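Long-range contacts in transcription factor SPN1 (Saccharomyces cerevisiae, PDB 3NFQ), which helps regulate transcription by RNA polymerase II, and is represented here by its conserved central domain: residues K52-L63 / E97-A105; Y13-L21 / V62-I72. All blocks are in the same frame, centred on the assembly; numbering follows the deposited sequence.

Contact 1. Residues K52-L63 / E97-A105; sequences KVKLLPKVVSVL and EIQKSLFAA
Leu56 of helix 51-63 reaches across to Ser101 on helix 96-107. Its CG lies trans to the backbone N (chi1 -179°), which carries the isobutyl fork straight out to the neighbouring helix. There both methyls straddle Ser101 CB. Leu56 CD2 also lies 3.8 Å from Ser101 OG, and Leu56 CD1 is 4.2 Å from Leu102 CD2. Serine suits this place because it is small and ties its hydroxyl back to its own helix: OG gives a 2.8 Å bond to Glu97 O, which Ser101 N reaches from the other face of the carbonyl plane, leaving CB for Leu56 and Val60. With an alanine here both leucine methyls would go, which would probably open a gap beside Ser101 and leave Leu102 CD2 leaning on Val59 and Leu63 alone on this helix. The two segments form a nearly parallel helical-bundle pair, their axes crossing at 15° and approaching to 9.8 Å; helix 96-107 falls within the TFIIS N-terminal family region, consistent with its helical-bundle-like domain. Ile98 closes one end. Its CG1 stands trans to the carbonyl carbon (chi1 -81°), and the terminal CD1 comes 3.8 Å from Lys52 CE, the two side chains crossing at about a right angle; a lysine can lend its aliphatic length here while NZ pairs with Asp32. Leu102 CD2 packs 3.9 Å from Val59 CG1, and Trp84 of helix 77-85 touches both residues. Toward the C-terminal ends the backbones draw together, and Ala105, with nothing beyond CB, lets Leu63 CB approach that methyl to 3.8 Å.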
loop_
_atom_site.group_PDB
_atom_site.type_symbol
_atom_site.label_atom_id
_atom_site.label_comp_id
_atom_site.label_asym_id
_atom_site.label_seq_id
_atom_site.Cartn_x
_atom_site.Cartn_y
_atom_site.Cartn_z
ATOM N N LYS A 52 3.904 -10.807 -1.865
ATOM C CA LYS A 52 4.049 -9.345 -1.937
ATOM C C LYS A 52 5.474 -8.907 -2.290
ATOM O O LYS A 52 5.643 -8.081 -3.185
ATOM C CB LYS A 52 3.634 -8.701 -0.622
ATOM C CG LYS A 52 2.189 -8.932 -0.285
ATOM C CD LYS A 52 1.847 -7.997 0.915
ATOM C CE LYS A 52 2.548 -8.288 2.275
ATOM N NZ LYS A 52 2.213 -9.721 2.720
ATOM N N VAL A 53 6.480 -9.471 -1.633
ATOM C CA VAL A 53 7.878 -9.054 -1.947
ATOM C C VAL A 53 8.261 -9.371 -3.347
ATOM O O VAL A 53 9.011 -8.626 -3.960
ATOM C CB VAL A 53 8.974 -9.567 -0.952
ATOM C CG1 VAL A 53 8.717 -9.063 0.435
ATOM C CG2 VAL A 53 9.100 -11.080 -0.934
ATOM N N LYS A 54 7.730 -10.463 -3.902
ATOM C CA LYS A 54 8.032 -10.732 -5.290
ATOM C C LYS A 54 7.394 -9.746 -6.220
ATOM O O LYS A 54 7.921 -9.500 -7.290
ATOM C CB LYS A 54 7.540 -12.117 -5.714
ATOM C CG LYS A 54 8.331 -13.239 -5.097
ATOM C CD LYS A 54 7.855 -14.553 -5.758
ATOM C CE LYS A 54 8.371 -15.741 -4.999
ATOM N NZ LYS A 54 7.602 -16.990 -5.367
ATOM N N LEU A 55 6.187 -9.261 -5.866
ATOM C CA LEU A 55 5.484 -8.312 -6.676
ATOM C C LEU A 55 5.943 -6.865 -6.405
ATOM O O LEU A 55 5.721 -6.002 -7.221
ATOM C CB LEU A 55 3.975 -8.434 -6.456
ATOM C CG LEU A 55 2.983 -7.659 -7.326
ATOM C CD1 LEU A 55 3.156 -7.868 -8.878
ATOM C CD2 LEU A 55 1.576 -8.043 -6.910
ATOM N N LEU A 56 6.559 -6.607 -5.272
ATOM C CA LEU A 56 6.876 -5.215 -4.879
ATOM C C LEU A 56 7.597 -4.350 -5.947
ATOM O O LEU A 56 7.216 -3.215 -6.180
ATOM C CB LEU A 56 7.595 -5.229 -3.521
ATOM C CG LEU A 56 7.994 -3.858 -2.933
ATOM C CD1 LEU A 56 6.714 -3.016 -2.568
ATOM C CD2 LEU A 56 8.899 -4.074 -1.746
ATOM N N PRO A 57 8.641 -4.884 -6.587
ATOM C CA PRO A 57 9.336 -4.136 -7.663
ATOM C C PRO A 57 8.390 -3.577 -8.731
ATOM O O PRO A 57 8.549 -2.450 -9.175
ATOM C CB PRO A 57 10.259 -5.191 -8.288
ATOM C CG PRO A 57 10.565 -6.134 -7.129
ATOM C CD PRO A 57 9.229 -6.209 -6.355
ATOM N N LYS A 58 7.413 -4.349 -9.152
ATOM C CA LYS A 58 6.445 -3.876 -10.106
ATOM C C LYS A 58 5.551 -2.810 -9.534
ATOM O O LYS A 58 5.230 -1.821 -10.215
ATOM C CB LYS A 58 5.589 -5.027 -10.622
ATOM C CG LYS A 58 4.777 -4.633 -11.818
ATOM C CD LYS A 58 3.877 -5.791 -12.197
ATOM C CE LYS A 58 3.235 -5.615 -13.567
ATOM N NZ LYS A 58 2.518 -6.929 -13.898
ATOM N N VAL A 59 5.149 -2.969 -8.265
ATOM C CA VAL A 59 4.282 -1.994 -7.683
ATOM C C VAL A 59 4.980 -0.624 -7.570
ATOM O O VAL A 59 4.402 0.432 -7.884
ATOM C CB VAL A 59 3.879 -2.450 -6.261
ATOM C CG1 VAL A 59 3.241 -1.330 -5.507
ATOM C CG2 VAL A 59 2.972 -3.705 -6.329
ATOM N N VAL A 60 6.203 -0.654 -7.077
ATOM C CA VAL A 60 7.038 0.548 -6.943
ATOM C C VAL A 60 7.247 1.181 -8.325
ATOM O O VAL A 60 7.114 2.389 -8.495
ATOM C CB VAL A 60 8.394 0.169 -6.317
ATOM C CG1 VAL A 60 9.445 1.302 -6.542
ATOM C CG2 VAL A 60 8.220 -0.110 -4.817
ATOM N N SER A 61 7.594 0.367 -9.307
ATOM C CA SER A 61 7.761 0.855 -10.682
ATOM C C SER A 61 6.556 1.627 -11.224
ATOM O O SER A 61 6.659 2.792 -11.632
ATOM C CB SER A 61 8.101 -0.308 -11.589
ATOM O OG SER A 61 8.247 0.184 -12.904
ATOM N N VAL A 62 5.397 0.988 -11.205
ATOM C CA VAL A 62 4.140 1.613 -11.592
ATOM C C VAL A 62 3.831 2.847 -10.777
ATOM O O VAL A 62 3.522 3.903 -11.354
ATOM C CB VAL A 62 2.935 0.588 -11.549
ATOM C CG1 VAL A 62 1.618 1.277 -11.869
ATOM C CG2 VAL A 62 3.156 -0.561 -12.544
ATOM N N LEU A 63 3.901 2.751 -9.441
ATOM C CA LEU A 63 3.541 3.887 -8.608
ATOM C C LEU A 63 4.488 5.079 -8.869
ATOM O O LEU A 63 4.127 6.205 -8.612
ATOM C CB LEU A 63 3.537 3.535 -7.096
ATOM C CG LEU A 63 2.446 2.625 -6.509
ATOM C CD1 LEU A 63 2.691 2.306 -5.036
ATOM C CD2 LEU A 63 1.045 3.274 -6.644
ATOM N N GLU A 97 10.837 -3.271 4.685
ATOM C CA GLU A 97 11.045 -3.013 3.267
ATOM C C GLU A 97 9.780 -2.679 2.486
ATOM O O GLU A 97 9.793 -1.793 1.638
ATOM C CB GLU A 97 11.700 -4.248 2.620
ATOM C CG GLU A 97 13.157 -4.412 3.109
ATOM C CD GLU A 97 13.311 -4.911 4.563
ATOM O OE1 GLU A 97 12.433 -5.650 5.080
ATOM O OE2 GLU A 97 14.361 -4.584 5.163
ATOM N N ILE A 98 8.674 -3.353 2.821
ATOM C CA ILE A 98 7.379 -3.027 2.213
ATOM C C ILE A 98 6.877 -1.637 2.690
ATOM O O ILE A 98 6.388 -0.823 1.894
ATOM C CB ILE A 98 6.349 -4.131 2.490
ATOM C CG1 ILE A 98 6.538 -5.289 1.517
ATOM C CG2 ILE A 98 4.823 -3.527 2.370
ATOM C CD1 ILE A 98 5.959 -6.553 2.018
ATOM N N GLN A 99 7.013 -1.357 3.986
ATOM C CA GLN A 99 6.565 -0.060 4.500
ATOM C C GLN A 99 7.337 1.063 3.835
ATOM O O GLN A 99 6.756 1.992 3.320
ATOM C CB GLN A 99 6.772 0.044 5.999
ATOM C CG GLN A 99 6.016 -0.994 6.874
ATOM C CD GLN A 99 6.350 -0.839 8.345
ATOM O OE1 GLN A 99 6.451 0.275 8.843
ATOM N NE2 GLN A 99 6.500 -1.950 9.057
ATOM N N LYS A 100 8.655 0.952 3.836
ATOM C CA LYS A 100 9.482 2.026 3.322
ATOM C C LYS A 100 9.305 2.213 1.810
ATOM O O LYS A 100 9.215 3.348 1.308
ATOM C CB LYS A 100 10.938 1.723 3.638
ATOM C CG LYS A 100 11.755 2.934 3.350
ATOM C CD LYS A 100 13.241 2.613 3.416
ATOM C CE LYS A 100 13.995 3.939 3.351
ATOM N NZ LYS A 100 15.398 3.692 3.764
ATOM N N SER A 101 9.221 1.105 1.079
ATOM C CA SER A 101 9.021 1.216 -0.368
ATOM C C SER A 101 7.695 1.832 -0.712
ATOM O O SER A 101 7.593 2.669 -1.618
ATOM C CB SER A 101 9.087 -0.143 -1.057
ATOM O OG SER A 101 10.402 -0.656 -0.890
ATOM N N LEU A 102 6.642 1.374 -0.045
ATOM C CA LEU A 102 5.326 1.980 -0.335
ATOM C C LEU A 102 5.199 3.436 0.080
ATOM O O LEU A 102 4.629 4.272 -0.660
ATOM C CB LEU A 102 4.196 1.135 0.260
ATOM C CG LEU A 102 4.024 -0.268 -0.342
ATOM C CD1 LEU A 102 2.842 -0.987 0.372
ATOM C CD2 LEU A 102 3.752 -0.195 -1.800
ATOM N N PHE A 103 5.727 3.781 1.248
ATOM C CA PHE A 103 5.634 5.158 1.686
ATOM C C PHE A 103 6.500 6.064 0.785
ATOM O O PHE A 103 6.134 7.172 0.478
ATOM C CB PHE A 103 6.005 5.287 3.184
ATOM C CG PHE A 103 4.809 5.168 4.117
ATOM C CD1 PHE A 103 4.653 4.048 4.931
ATOM C CD2 PHE A 103 3.885 6.198 4.199
ATOM C CE1 PHE A 103 3.538 3.956 5.827
ATOM C CE2 PHE A 103 2.783 6.095 5.088
ATOM C CZ PHE A 103 2.626 4.988 5.875
ATOM N N ALA A 104 7.628 5.581 0.298
ATOM C CA ALA A 104 8.403 6.424 -0.596
ATOM C C ALA A 104 7.666 6.666 -1.909
ATOM O O ALA A 104 7.679 7.778 -2.471
ATOM C CB ALA A 104 9.828 5.783 -0.864
ATOM N N ALA A 105 7.006 5.628 -2.421
ATOM C CA ALA A 105 6.190 5.772 -3.615
ATOM C C ALA A 105 4.994 6.678 -3.398
ATOM O O ALA A 105 4.678 7.456 -4.284
ATOM C CB ALA A 105 5.748 4.369 -4.132
#

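Contact 2. Residues Y13-L21 / V62-I72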
loop_
_atom_site.group_PDB
_atom_site.type_symbol
_atom_site.label_atom_id
_atom_site.label_comp_id
_atom_site.label_asym_id
_atom_site.label_seq_id
_atom_site.Cartn_x
_atom_site.Cartn_y
_atom_site.Cartn_z
ATOM N N TYR A 13 -6.966 1.041 -21.869
ATOM C CA TYR A 13 -5.829 0.159 -21.732
ATOM C C TYR A 13 -5.023 0.425 -20.445
ATOM O O TYR A 13 -4.522 -0.512 -19.809
ATOM C CB TYR A 13 -4.912 0.308 -22.934
ATOM C CG TYR A 13 -3.548 -0.328 -22.758
ATOM C CD1 TYR A 13 -3.298 -1.638 -23.158
ATOM C CD2 TYR A 13 -2.489 0.406 -22.211
ATOM C CE1 TYR A 13 -2.036 -2.194 -22.999
ATOM C CE2 TYR A 13 -1.239 -0.146 -22.047
ATOM C CZ TYR A 13 -1.019 -1.432 -22.445
ATOM O OH TYR A 13 0.253 -1.939 -22.270
ATOM N N LEU A 14 -4.875 1.703 -20.097
ATOM C CA LEU A 14 -4.193 2.088 -18.865
ATOM C C LEU A 14 -5.018 1.631 -17.660
ATOM O O LEU A 14 -4.480 1.010 -16.739
ATOM C CB LEU A 14 -4.001 3.602 -18.805
ATOM C CG LEU A 14 -3.099 4.283 -19.834
ATOM C CD1 LEU A 14 -3.106 5.781 -19.523
ATOM C CD2 LEU A 14 -1.704 3.733 -19.801
ATOM N N ASP A 15 -6.313 1.923 -17.684
ATOM C CA ASP A 15 -7.232 1.454 -16.642
ATOM C C ASP A 15 -7.123 -0.046 -16.369
ATOM O O ASP A 15 -6.919 -0.465 -15.235
ATOM C CB ASP A 15 -8.671 1.795 -16.990
ATOM C CG ASP A 15 -8.980 3.235 -16.793
ATOM O OD1 ASP A 15 -8.054 4.038 -16.516
ATOM O OD2 ASP A 15 -10.176 3.579 -16.905
ATOM N N GLU A 16 -7.231 -0.847 -17.419
ATOM C CA GLU A 16 -7.159 -2.283 -17.296
ATOM C C GLU A 16 -5.801 -2.740 -16.775
ATOM O O GLU A 16 -5.700 -3.736 -16.057
ATOM C CB GLU A 16 -7.509 -2.950 -18.649
ATOM C CG GLU A 16 -6.667 -4.206 -18.969
ATOM C CD GLU A 16 -6.849 -4.749 -20.408
ATOM O OE1 GLU A 16 -7.293 -3.989 -21.332
ATOM O OE2 GLU A 16 -6.513 -5.955 -20.620
ATOM N N LYS A 17 -4.755 -2.031 -17.150
ATOM C CA LYS A 17 -3.422 -2.368 -16.686
ATOM C C LYS A 17 -3.289 -2.089 -15.166
ATOM O O LYS A 17 -2.724 -2.906 -14.440
ATOM C CB LYS A 17 -2.380 -1.618 -17.517
ATOM C CG LYS A 17 -0.932 -1.816 -17.084
ATOM C CD LYS A 17 -0.606 -1.073 -15.770
ATOM C CE LYS A 17 0.783 -1.422 -15.144
ATOM N NZ LYS A 17 1.051 -2.848 -14.791
ATOM N N ILE A 18 -3.859 -0.977 -14.695
ATOM C CA ILE A 18 -3.855 -0.648 -13.247
ATOM C C ILE A 18 -4.808 -1.574 -12.495
ATOM O O ILE A 18 -4.540 -1.960 -11.369
ATOM C CB ILE A 18 -4.192 0.837 -12.962
ATOM C CG1 ILE A 18 -2.942 1.722 -12.934
ATOM C CG2 ILE A 18 -4.790 1.013 -11.577
ATOM C CD1 ILE A 18 -1.882 1.456 -14.004
ATOM N N LEU A 19 -5.929 -1.933 -13.118
ATOM C CA LEU A 19 -6.885 -2.838 -12.459
ATOM C C LEU A 19 -6.378 -4.279 -12.275
ATOM O O LEU A 19 -6.700 -4.925 -11.269
ATOM C CB LEU A 19 -8.290 -2.745 -13.112
ATOM C CG LEU A 19 -8.991 -1.400 -12.952
ATOM C CD1 LEU A 19 -10.099 -1.166 -14.034
ATOM C CD2 LEU A 19 -9.525 -1.107 -11.528
ATOM N N ARG A 20 -5.569 -4.761 -13.219
ATOM C CA ARG A 20 -4.865 -6.020 -13.114
ATOM C C ARG A 20 -3.770 -6.018 -12.037
ATOM O O ARG A 20 -3.541 -7.021 -11.391
ATOM C CB ARG A 20 -4.186 -6.370 -14.432
ATOM C CG ARG A 20 -5.101 -7.003 -15.444
ATOM C CD ARG A 20 -4.286 -7.612 -16.587
ATOM N NE ARG A 20 -5.066 -7.623 -17.828
ATOM C CZ ARG A 20 -5.562 -8.716 -18.413
ATOM N NH1 ARG A 20 -5.364 -9.928 -17.887
ATOM N NH2 ARG A 20 -6.271 -8.597 -19.532
ATOM N N LEU A 21 -3.085 -4.892 -11.868
ATOM C CA LEU A 21 -2.125 -4.786 -10.777
ATOM C C LEU A 21 -2.872 -4.785 -9.445
ATOM O O LEU A 21 -2.488 -5.439 -8.493
ATOM C CB LEU A 21 -1.304 -3.508 -10.949
ATOM C CG LEU A 21 -0.268 -3.256 -9.865
ATOM C CD1 LEU A 21 0.803 -4.344 -9.891
ATOM C CD2 LEU A 21 0.331 -1.866 -10.060
ATOM N N VAL A 62 5.397 0.988 -11.205
ATOM C CA VAL A 62 4.140 1.613 -11.592
ATOM C C VAL A 62 3.831 2.847 -10.777
ATOM O O VAL A 62 3.522 3.903 -11.354
ATOM C CB VAL A 62 2.935 0.588 -11.549
ATOM C CG1 VAL A 62 1.618 1.277 -11.869
ATOM C CG2 VAL A 62 3.156 -0.561 -12.544
ATOM N N LEU A 63 3.901 2.751 -9.441
ATOM C CA LEU A 63 3.541 3.887 -8.608
ATOM C C LEU A 63 4.488 5.079 -8.869
ATOM O O LEU A 63 4.127 6.205 -8.612
ATOM C CB LEU A 63 3.537 3.535 -7.096
ATOM C CG LEU A 63 2.446 2.625 -6.509
ATOM C CD1 LEU A 63 2.691 2.306 -5.036
ATOM C CD2 LEU A 63 1.045 3.274 -6.644
ATOM N N SER A 64 5.680 4.816 -9.408
ATOM C CA SER A 64 6.669 5.874 -9.601
ATOM C C SER A 64 6.469 6.609 -10.927
ATOM O O SER A 64 7.108 7.637 -11.155
ATOM C CB SER A 64 8.080 5.278 -9.594
ATOM O OG SER A 64 8.330 4.786 -10.903
ATOM N N LYS A 65 5.620 6.104 -11.806
ATOM C CA LYS A 65 5.468 6.715 -13.134
ATOM C C LYS A 65 4.519 7.882 -13.148
ATOM O O LYS A 65 3.327 7.732 -12.918
ATOM C CB LYS A 65 5.084 5.681 -14.179
ATOM C CG LYS A 65 6.236 4.787 -14.466
ATOM C CD LYS A 65 5.841 3.645 -15.354
ATOM C CE LYS A 65 6.976 2.615 -15.469
ATOM N NZ LYS A 65 8.345 3.234 -15.598
ATOM N N ALA A 66 5.079 9.073 -13.382
ATOM C CA ALA A 66 4.320 10.320 -13.333
ATOM C C ALA A 66 3.057 10.253 -14.181
ATOM O O ALA A 66 1.987 10.673 -13.748
ATOM C CB ALA A 66 5.212 11.489 -13.808
ATOM N N ASN A 67 3.142 9.711 -15.387
ATOM C CA ASN A 67 1.932 9.734 -16.224
ATOM C C ASN A 67 0.932 8.665 -15.910
ATOM O O ASN A 67 -0.105 8.569 -16.577
ATOM C CB ASN A 67 2.209 9.765 -17.711
ATOM C CG ASN A 67 3.424 9.029 -18.079
ATOM O OD1 ASN A 67 3.507 7.786 -17.938
ATOM N ND2 ASN A 67 4.424 9.783 -18.565
ATOM N N LEU A 68 1.226 7.861 -14.891
ATOM C CA LEU A 68 0.246 6.892 -14.445
ATOM C C LEU A 68 -0.548 7.388 -13.246
ATOM O O LEU A 68 -1.512 6.722 -12.845
ATOM C CB LEU A 68 0.912 5.525 -14.203
ATOM C CG LEU A 68 1.488 4.846 -15.450
ATOM C CD1 LEU A 68 2.030 3.439 -15.172
ATOM C CD2 LEU A 68 0.444 4.806 -16.569
ATOM N N ALA A 69 -0.197 8.569 -12.684
ATOM C CA ALA A 69 -0.861 9.063 -11.452
ATOM C C ALA A 69 -2.378 9.123 -11.510
ATOM O O ALA A 69 -3.091 8.658 -10.597
ATOM C CB ALA A 69 -0.299 10.432 -11.012
ATOM N N ASP A 70 -2.884 9.744 -12.574
ATOM C CA ASP A 70 -4.319 9.816 -12.809
ATOM C C ASP A 70 -4.964 8.455 -12.830
ATOM O O ASP A 70 -5.960 8.254 -12.143
ATOM C CB ASP A 70 -4.613 10.521 -14.150
ATOM C CG ASP A 70 -4.384 12.015 -14.094
ATOM O OD1 ASP A 70 -4.349 12.593 -12.982
ATOM O OD2 ASP A 70 -4.240 12.612 -15.193
ATOM N N THR A 71 -4.407 7.510 -13.594
ATOM C CA THR A 71 -4.993 6.167 -13.685
ATOM C C THR A 71 -4.974 5.432 -12.328
ATOM O O THR A 71 -5.950 4.771 -11.954
ATOM C CB THR A 71 -4.230 5.246 -14.653
ATOM O OG1 THR A 71 -3.904 5.944 -15.876
ATOM C CG2 THR A 71 -5.078 4.014 -14.951
ATOM N N ILE A 72 -3.837 5.543 -11.634
ATOM C CA ILE A 72 -3.655 4.975 -10.274
ATOM C C ILE A 72 -4.725 5.545 -9.381
ATOM O O ILE A 72 -5.448 4.792 -8.712
ATOM C CB ILE A 72 -2.253 5.350 -9.713
ATOM C CG1 ILE A 72 -1.222 4.541 -10.457
ATOM C CG2 ILE A 72 -2.156 5.106 -8.171
ATOM C CD1 ILE A 72 0.217 5.124 -10.422
HETATM O O HOH W 1 -6.774 6.196 -17.371
#
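Asp15 OD1 accepts a hydrogen bond from a water whose O lies 2.7 Å away, and the same water is hydrogen-bonded to Thr71 OG1, so a single solvent molecule bridges helix 10-42 and helix 69-74. No direct hydrogen bond joins the two segments. Threonine suits the site because its branches can serve different needs: OG1 turns to the water and also rests against Leu14, with CD1 of that leucine 3.7 Å from Thr71 OG1, whereas the methyl is pressed into helix 10-42. That methyl, CG2, stands trans to the backbone N of Thr71, which directs it in among Asp15 OD1, Leu14 O and Ile18, whose CG1 is 3.7 Å from Thr71 CG2. Ile18, buried and beta-branched, also places its CG1 by Ile72 CG1 and its CD1 4.1 Å from Val62 CG1; Leu77 of helix 77-85 touches both isoleucines. Farther along helix 10-42, Leu21 and Val62 meet tip to tip, CD2 of the leucine 3.8 Å from Val62 CG1. Val62's other methyl faces Lys17, whose chain bends at chi2 (-73°) to bring CE within 3.6 Å of Val62 CG2, so that the lysine contributes its methylenes at the margin of the apolar patch. Near the other end, Leu14 CD2 passes Leu68 CD2 at an oblique angle, 4.0 Å away. Both leucines are partly exposed, and they carry the apolar packing on to this more open end. The whole is helix packing within the helical domain: the long N-terminal helix 10-42 lies across the corner where helix 51-63 turns into helix 69-74.

Helix 51-63 is common to both contacts, and Val62 and Leu63 belong to segments of each. Contact 1 joins this helix to helix 96-107, contact 2 joins its C-terminal end, the following turn and helix 69-74 to helix 10-42, and the two centres lie about 14 Å apart. Direct packing connects them: Lys58 CD sits 4.1 Å from Leu21 CD1, and Val59 CG2 lies 4.2 Å from the same Leu21 CD1. Val59 thus packs toward Leu102 in contact 1 and also toward Leu21, which belongs to contact 2. Because the segments alternate along the chain, the two interfaces interlock early and later helices; no ligand is involved in either.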